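Local coordinates for phenol hydroxylase component phN (Pseudomonas stutzeri, PDB 3U52), which probably forms the diiron oxygenase subunit of a multicomponent phenol hydroxylase, binding the iron pair at which phenols are thought to be hydroxylated with molecular oxygen, at residues 292-295 with 296-300. Numbering follows the deposited sequence.
Sequences SEAW and EVYYE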
loop_
_atom_site.group_PDB
_atom_site.type_symbol
_atom_site.label_atom_id
_atom_site.label_comp_id
_atom_site.label_asym_id
_atom_site.label_seq_id
_atom_site.Cartn_x
_atom_site.Cartn_y
_atom_site.Cartn_z
ATOM N N SER A 292 -32.300 11.306 9.106
ATOM C CA SER A 292 -33.550 10.647 9.421
ATOM C C SER A 292 -33.534 9.135 8.936
ATOM O O SER A 292 -33.902 8.193 9.672
ATOM C CB SER A 292 -34.654 11.459 8.741
ATOM O OG SER A 292 -35.866 10.770 8.903
ATOM N N GLU A 293 -33.025 8.901 7.730
ATOM C CA GLU A 293 -32.885 7.540 7.202
ATOM C C GLU A 293 -31.865 6.710 7.984
ATOM O O GLU A 293 -32.086 5.519 8.182
ATOM C CB GLU A 293 -32.447 7.568 5.720
ATOM C CG GLU A 293 -33.575 7.912 4.717
ATOM C CD GLU A 293 -33.068 8.325 3.332
ATOM O OE1 GLU A 293 -31.881 8.715 3.182
ATOM O OE2 GLU A 293 -33.878 8.252 2.369
ATOM N N ALA A 294 -30.710 7.294 8.327
ATOM C CA ALA A 294 -29.713 6.619 9.163
ATOM C C ALA A 294 -30.262 6.237 10.547
ATOM O O ALA A 294 -30.069 5.107 11.013
ATOM C CB ALA A 294 -28.447 7.510 9.302
ATOM N N TRP A 295 -30.948 7.163 11.213
ATOM C CA TRP A 295 -31.571 6.858 12.506
ATOM C C TRP A 295 -32.578 5.702 12.419
ATOM O O TRP A 295 -32.608 4.789 13.275
ATOM C CB TRP A 295 -32.297 8.082 13.111
ATOM C CG TRP A 295 -32.735 7.819 14.506
ATOM C CD1 TRP A 295 -34.031 7.526 14.935
ATOM C CD2 TRP A 295 -31.918 7.812 15.695
ATOM N NE1 TRP A 295 -34.037 7.332 16.317
ATOM C CE2 TRP A 295 -32.769 7.491 16.798
ATOM C CE3 TRP A 295 -30.538 8.025 15.944
ATOM C CZ2 TRP A 295 -32.283 7.403 18.126
ATOM C CZ3 TRP A 295 -30.057 7.901 17.280
ATOM C CH2 TRP A 295 -30.934 7.598 18.338
ATOM N N GLU A 296 -33.436 5.783 11.409
ATOM C CA GLU A 296 -34.463 4.798 11.185
ATOM C C GLU A 296 -33.914 3.378 10.944
ATOM O O GLU A 296 -34.449 2.380 11.462
ATOM C CB GLU A 296 -35.266 5.275 9.993
ATOM C CG GLU A 296 -36.614 4.624 9.879
ATOM C CD GLU A 296 -37.516 5.356 8.873
ATOM O OE1 GLU A 296 -38.224 4.638 8.126
ATOM O OE2 GLU A 296 -37.487 6.622 8.813
ATOM N N VAL A 297 -32.849 3.267 10.168
ATOM C CA VAL A 297 -32.262 1.966 9.900
ATOM C C VAL A 297 -31.399 1.484 11.053
ATOM O O VAL A 297 -31.556 0.369 11.537
ATOM C CB VAL A 297 -31.448 2.018 8.578
ATOM C CG1 VAL A 297 -30.692 0.676 8.322
ATOM C CG2 VAL A 297 -32.409 2.369 7.437
ATOM N N TYR A 298 -30.483 2.322 11.514
ATOM C CA TYR A 298 -29.494 1.850 12.456
ATOM C C TYR A 298 -30.006 1.796 13.878
ATOM O O TYR A 298 -29.586 0.945 14.639
ATOM C CB TYR A 298 -28.187 2.644 12.344
ATOM C CG TYR A 298 -27.590 2.445 10.986
ATOM C CD1 TYR A 298 -27.529 3.485 10.077
ATOM C CD2 TYR A 298 -27.127 1.189 10.595
ATOM C CE1 TYR A 298 -26.996 3.284 8.809
ATOM C CE2 TYR A 298 -26.603 0.974 9.340
ATOM C CZ TYR A 298 -26.539 2.019 8.450
ATOM O OH TYR A 298 -26.009 1.808 7.185
ATOM N N TYR A 299 -30.902 2.694 14.248
ATOM C CA TYR A 299 -31.421 2.617 15.583
ATOM C C TYR A 299 -32.807 2.034 15.575
ATOM O O TYR A 299 -33.050 1.065 16.296
ATOM C CB TYR A 299 -31.417 3.971 16.353
ATOM C CG TYR A 299 -31.980 3.747 17.742
ATOM C CD1 TYR A 299 -33.324 4.033 18.034
ATOM C CD2 TYR A 299 -31.191 3.141 18.740
ATOM C CE1 TYR A 299 -33.866 3.735 19.279
ATOM C CE2 TYR A 299 -31.728 2.845 19.975
ATOM C CZ TYR A 299 -33.053 3.125 20.238
ATOM O OH TYR A 299 -33.535 2.853 21.521
ATOM N N GLU A 300 -33.748 2.600 14.834
ATOM C CA GLU A 300 -35.134 2.113 15.015
ATOM C C GLU A 300 -35.283 0.614 14.617
ATOM O O GLU A 300 -35.863 -0.171 15.359
ATOM C CB GLU A 300 -36.154 3.001 14.298
ATOM C CG GLU A 300 -36.308 4.363 14.974
ATOM C CD GLU A 300 -37.306 5.262 14.274
ATOM O OE1 GLU A 300 -37.004 6.457 14.077
ATOM O OE2 GLU A 300 -38.382 4.763 13.906
#
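Trp295 and Tyr299, one turn apart on helix 291-310, illustrate how an i to i+4 aromatic pair can form where an alpha helix widens into a pi-type turn. Each ring has its CG anti to the backbone N (chi1 -171° in Trp295, -180° in Tyr299), which sends the two side by side in the same direction. Their planes are 28° apart but slid, so the tyrosine ring overlaps little with the six-membered indole ring. What sits over the centre of that indole face is Tyr299 CB, a CH-pi contact 3.8 Å from the centroid, while Tyr299 CD1 reaches Trp295 CZ2 at 3.5 Å. Glu300 comes instead to the indole edge: its extended chain crosses the tryptophan at about a right angle and sets OE1 in the ring plane, 3.3 Å from Trp295 CD1. This carboxylate also forms a salt bridge with Lys328, just past helix 321-327, and Trp295 NE1 donates to Asn325 of that helix. Phe266 and Phe270 of helix 254-283 pack against the aromatic pair. Replacing Trp295 by an alanine removes the face that Tyr299 CB rests on, which is likely to open a gap there and leave Asn325 OD1 without its indole donor. The wider turn shows at Trp295 O, which accepts from Tyr299 N above the carbonyl plane and from Glu300 N within it, each at 2.9 Å.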